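Long-range contact in uncharacterized protein (Legionella longbeachae NSW150, PDB 4JZA), which probably removes the 3-phosphate from phosphatidylinositol 3-phosphate, as a Legionella phosphoinositide phosphatase that may act on host lipid metabolism: residues 411-423 with 549-561. Residues are numbered along the deposited sequence; the frame is centred on the assembly and turned at random.
Sequences LAILQTLISPIHA and SCVSGKDRKAIEL
Leu417 and Ser549 join two parallel strands: Leu417 N gives its hydrogen to Ser549 O at 2.7 Å. Just before it, Ser549 N donates to Gln415 O, whose position is less certain. Farther along, water takes over. One molecule donates to Leu417 O (2.8 Å) and accepts from Val551 N (2.9 Å), bridging the diverging backbones. Arg556 then reaches back from the helix, its chain bent at chi3 (74°), and lays one guanidinium face over Leu417, with CB of Leu417 3.7 Å from NE of Arg556. A second water lies in the guanidinium plane, accepts from Arg556 NH1 at 2.8 Å and joins it to Ser419 OG, which also bonds Tyr468 N. Arg556 NH2 has a weak bond to His466 O. Leu417 CD1 packs against CB of Glu560 at 4.0 Å; Gln415 turns its amide to Gln536, Glu535 and Ser532 on helix 524-542. Strand 545-549 thus passes, at the C-terminal end of the parallel strands, into a loop and helix 556-574. From Cys550 to Arg556 the sequence fits the CX5R P-loop signature of cysteine-dependent phosphatases.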
loop_
_atom_site.group_PDB
_atom_site.type_symbol
_atom_site.label_atom_id
_atom_site.label_comp_id
_atom_site.label_asym_id
_atom_site.label_seq_id
_atom_site.Cartn_x
_atom_site.Cartn_y
_atom_site.Cartn_z
ATOM N N LEU A 411 2.349 16.455 -30.081
ATOM C CA LEU A 411 2.822 15.104 -29.833
ATOM C C LEU A 411 2.873 14.784 -28.362
ATOM O O LEU A 411 3.134 15.668 -27.513
ATOM C CB LEU A 411 4.230 14.930 -30.346
ATOM C CG LEU A 411 4.417 14.323 -31.709
ATOM C CD1 LEU A 411 5.880 13.887 -31.739
ATOM C CD2 LEU A 411 3.466 13.153 -31.944
ATOM N N ALA A 412 2.661 13.510 -28.065
ATOM C CA ALA A 412 2.558 13.081 -26.679
ATOM C C ALA A 412 3.039 11.682 -26.575
ATOM O O ALA A 412 2.579 10.811 -27.321
ATOM C CB ALA A 412 1.127 13.139 -26.228
ATOM N N ILE A 413 3.922 11.438 -25.615
ATOM C CA ILE A 413 4.426 10.085 -25.414
ATOM C C ILE A 413 3.920 9.497 -24.120
ATOM O O ILE A 413 3.760 10.208 -23.120
ATOM C CB ILE A 413 5.948 10.051 -25.461
ATOM C CG1 ILE A 413 6.425 8.602 -25.520
ATOM C CG2 ILE A 413 6.569 10.808 -24.292
ATOM C CD1 ILE A 413 7.828 8.491 -26.053
ATOM N N LEU A 414 3.604 8.204 -24.168
ATOM C CA LEU A 414 3.355 7.379 -22.964
ATOM C C LEU A 414 4.454 6.339 -22.862
ATOM O O LEU A 414 4.383 5.257 -23.450
ATOM C CB LEU A 414 2.004 6.681 -23.054
ATOM C CG LEU A 414 1.319 6.161 -21.794
ATOM C CD1 LEU A 414 -0.039 5.537 -22.103
ATOM C CD2 LEU A 414 2.217 5.176 -21.089
ATOM N N GLN A 415 5.508 6.688 -22.144
ATOM C CA GLN A 415 6.672 5.832 -22.056
ATOM C C GLN A 415 6.620 4.988 -20.798
ATOM O O GLN A 415 6.691 5.507 -19.700
ATOM C CB GLN A 415 7.936 6.678 -22.061
ATOM C CG GLN A 415 9.198 5.904 -22.362
ATOM C CD GLN A 415 10.436 6.699 -22.056
ATOM O OE1 GLN A 415 10.617 7.174 -20.943
ATOM N NE2 GLN A 415 11.298 6.849 -23.042
ATOM N N THR A 416 6.485 3.682 -20.965
ATOM C CA THR A 416 6.385 2.798 -19.825
ATOM C C THR A 416 7.625 1.945 -19.679
ATOM O O THR A 416 8.148 1.415 -20.647
ATOM C CB THR A 416 5.161 1.877 -19.920
ATOM O OG1 THR A 416 5.315 0.991 -21.027
ATOM C CG2 THR A 416 3.906 2.685 -20.098
ATOM N N LEU A 417 8.085 1.815 -18.446
ATOM C CA LEU A 417 9.241 1.002 -18.150
ATOM C C LEU A 417 8.823 -0.225 -17.363
ATOM O O LEU A 417 9.071 -0.313 -16.178
ATOM C CB LEU A 417 10.257 1.819 -17.362
ATOM C CG LEU A 417 10.693 3.097 -18.073
ATOM C CD1 LEU A 417 11.572 3.963 -17.195
ATOM C CD2 LEU A 417 11.385 2.776 -19.385
ATOM N N ILE A 418 8.176 -1.167 -18.034
ATOM C CA ILE A 418 7.726 -2.384 -17.383
ATOM C C ILE A 418 8.071 -3.612 -18.208
ATOM O O ILE A 418 8.387 -3.507 -19.379
ATOM C CB ILE A 418 6.219 -2.345 -17.077
ATOM C CG1 ILE A 418 5.399 -2.587 -18.335
ATOM C CG2 ILE A 418 5.840 -1.025 -16.441
ATOM C CD1 ILE A 418 3.916 -2.473 -18.101
ATOM N N SER A 419 8.018 -4.777 -17.579
ATOM C CA SER A 419 8.456 -6.007 -18.216
ATOM C C SER A 419 7.434 -7.126 -18.153
ATOM O O SER A 419 7.466 -7.953 -17.253
ATOM C CB SER A 419 9.759 -6.474 -17.586
ATOM O OG SER A 419 10.669 -5.406 -17.494
ATOM N N PRO A 420 6.539 -7.147 -19.127
ATOM C CA PRO A 420 5.535 -8.207 -19.269
ATOM C C PRO A 420 6.204 -9.549 -19.357
ATOM O O PRO A 420 7.201 -9.660 -20.051
ATOM C CB PRO A 420 4.876 -7.901 -20.610
ATOM C CG PRO A 420 5.157 -6.467 -20.835
ATOM C CD PRO A 420 6.482 -6.186 -20.225
ATOM N N ILE A 421 5.682 -10.543 -18.648
ATOM C CA ILE A 421 6.227 -11.908 -18.650
ATOM C C ILE A 421 5.052 -12.851 -18.510
ATOM O O ILE A 421 4.276 -12.684 -17.574
ATOM C CB ILE A 421 7.260 -12.084 -17.505
ATOM C CG1 ILE A 421 7.877 -13.476 -17.526
ATOM C CG2 ILE A 421 6.678 -11.800 -16.111
ATOM C CD1 ILE A 421 9.188 -13.519 -18.272
ATOM N N HIS A 422 4.856 -13.773 -19.463
ATOM C CA HIS A 422 3.766 -14.786 -19.364
ATOM C C HIS A 422 4.068 -15.786 -18.238
ATOM O O HIS A 422 5.222 -15.948 -17.809
ATOM C CB HIS A 422 3.543 -15.565 -20.673
ATOM C CG HIS A 422 2.725 -14.838 -21.701
ATOM N ND1 HIS A 422 1.357 -15.020 -21.847
ATOM C CD2 HIS A 422 3.095 -13.948 -22.659
ATOM C CE1 HIS A 422 0.922 -14.258 -22.840
ATOM N NE2 HIS A 422 1.956 -13.600 -23.347
ATOM N N ALA A 423 3.027 -16.469 -17.767
ATOM C CA ALA A 423 3.200 -17.483 -16.739
ATOM C C ALA A 423 4.086 -18.651 -17.191
ATOM O O ALA A 423 4.776 -19.256 -16.389
ATOM C CB ALA A 423 1.854 -17.995 -16.287
ATOM N N SER A 549 5.949 6.164 -16.951
ATOM C CA SER A 549 5.860 5.485 -15.687
ATOM C C SER A 549 6.610 4.177 -15.746
ATOM O O SER A 549 6.859 3.641 -16.819
ATOM C CB SER A 549 4.423 5.190 -15.365
ATOM O OG SER A 549 3.952 4.206 -16.245
ATOM N N CYS A 550 6.986 3.693 -14.569
ATOM C CA CYS A 550 7.272 2.297 -14.352
ATOM C C CYS A 550 6.058 1.791 -13.585
ATOM O O CYS A 550 5.065 2.466 -13.573
ATOM C CB CYS A 550 8.545 2.152 -13.556
ATOM S SG CYS A 550 8.589 3.089 -12.016
ATOM N N VAL A 551 6.090 0.622 -12.969
ATOM C CA VAL A 551 4.873 0.129 -12.317
ATOM C C VAL A 551 4.445 1.076 -11.180
ATOM O O VAL A 551 3.274 1.380 -11.024
ATOM C CB VAL A 551 5.048 -1.315 -11.750
ATOM C CG1 VAL A 551 3.850 -1.718 -10.913
ATOM C CG2 VAL A 551 5.240 -2.330 -12.875
ATOM N N SER A 552 5.395 1.486 -10.356
ATOM C CA SER A 552 5.111 2.336 -9.217
ATOM C C SER A 552 5.428 3.808 -9.466
ATOM O O SER A 552 4.999 4.664 -8.707
ATOM C CB SER A 552 5.993 1.921 -8.070
ATOM O OG SER A 552 7.349 2.210 -8.387
ATOM N N GLY A 553 6.249 4.079 -10.465
ATOM C CA GLY A 553 6.646 5.433 -10.771
ATOM C C GLY A 553 7.758 5.963 -9.892
ATOM O O GLY A 553 8.124 7.119 -10.004
ATOM N N LYS A 554 8.291 5.137 -9.002
ATOM C CA LYS A 554 9.385 5.592 -8.163
ATOM C C LYS A 554 10.719 4.928 -8.431
ATOM O O LYS A 554 11.721 5.314 -7.855
ATOM C CB LYS A 554 9.031 5.455 -6.685
ATOM C CG LYS A 554 8.149 4.275 -6.359
ATOM C CD LYS A 554 8.044 4.090 -4.862
ATOM C CE LYS A 554 7.719 2.654 -4.505
ATOM N NZ LYS A 554 8.933 1.806 -4.449
ATOM N N ASP A 555 10.743 3.926 -9.294
ATOM C CA ASP A 555 11.949 3.128 -9.429
ATOM C C ASP A 555 12.660 3.224 -10.768
ATOM O O ASP A 555 13.609 3.971 -10.901
ATOM C CB ASP A 555 11.665 1.688 -9.028
ATOM C CG ASP A 555 11.215 1.581 -7.594
ATOM O OD1 ASP A 555 11.889 2.147 -6.722
ATOM O OD2 ASP A 555 10.184 0.950 -7.327
ATOM N N ARG A 556 12.191 2.496 -11.762
ATOM C CA ARG A 556 12.802 2.571 -13.070
ATOM C C ARG A 556 12.652 3.980 -13.609
ATOM O O ARG A 556 13.544 4.508 -14.252
ATOM C CB ARG A 556 12.202 1.541 -14.009
ATOM C CG ARG A 556 12.861 0.187 -13.877
ATOM C CD ARG A 556 12.414 -0.773 -14.956
ATOM N NE ARG A 556 13.012 -0.448 -16.237
ATOM C CZ ARG A 556 12.744 -1.083 -17.364
ATOM N NH1 ARG A 556 11.892 -2.084 -17.370
ATOM N NH2 ARG A 556 13.327 -0.717 -18.482
ATOM N N LYS A 557 11.507 4.578 -13.333
ATOM C CA LYS A 557 11.213 5.930 -13.751
ATOM C C LYS A 557 12.169 6.934 -13.128
ATOM O O LYS A 557 12.573 7.887 -13.769
ATOM C CB LYS A 557 9.778 6.283 -13.388
ATOM C CG LYS A 557 9.321 7.627 -13.912
ATOM C CD LYS A 557 9.405 7.675 -15.420
ATOM C CE LYS A 557 9.112 9.069 -15.925
ATOM N NZ LYS A 557 9.425 9.188 -17.368
ATOM N N ALA A 558 12.509 6.728 -11.869
ATOM C CA ALA A 558 13.464 7.585 -11.194
ATOM C C ALA A 558 14.821 7.490 -11.862
ATOM O O ALA A 558 15.525 8.470 -11.984
ATOM C CB ALA A 558 13.572 7.214 -9.732
ATOM N N ILE A 559 15.193 6.287 -12.263
ATOM C CA ILE A 559 16.448 6.070 -12.960
ATOM C C ILE A 559 16.500 6.770 -14.317
ATOM O O ILE A 559 17.527 7.313 -14.693
ATOM C CB ILE A 559 16.776 4.569 -13.050
ATOM C CG1 ILE A 559 17.204 4.058 -11.683
ATOM C CG2 ILE A 559 17.889 4.294 -14.040
ATOM C CD1 ILE A 559 17.010 2.576 -11.508
ATOM N N GLU A 560 15.395 6.750 -15.050
ATOM C CA GLU A 560 15.328 7.434 -16.327
ATOM C C GLU A 560 15.501 8.927 -16.151
ATOM O O GLU A 560 16.187 9.576 -16.923
ATOM C CB GLU A 560 13.989 7.176 -17.004
ATOM C CG GLU A 560 13.827 7.905 -18.329
ATOM C CD GLU A 560 13.086 9.225 -18.214
ATOM O OE1 GLU A 560 12.032 9.267 -17.566
ATOM O OE2 GLU A 560 13.546 10.226 -18.787
ATOM N N LEU A 561 14.862 9.469 -15.126
ATOM C CA LEU A 561 14.926 10.892 -14.848
ATOM C C LEU A 561 16.323 11.354 -14.502
ATOM O O LEU A 561 16.750 12.410 -14.924
ATOM C CB LEU A 561 13.972 11.262 -13.724
ATOM C CG LEU A 561 12.495 11.119 -14.057
ATOM C CD1 LEU A 561 11.658 11.573 -12.884
ATOM C CD2 LEU A 561 12.148 11.911 -15.298
HETATM O O HOH W 1 8.474 -1.004 -13.485
HETATM O O HOH W 2 10.729 -3.839 -15.477
#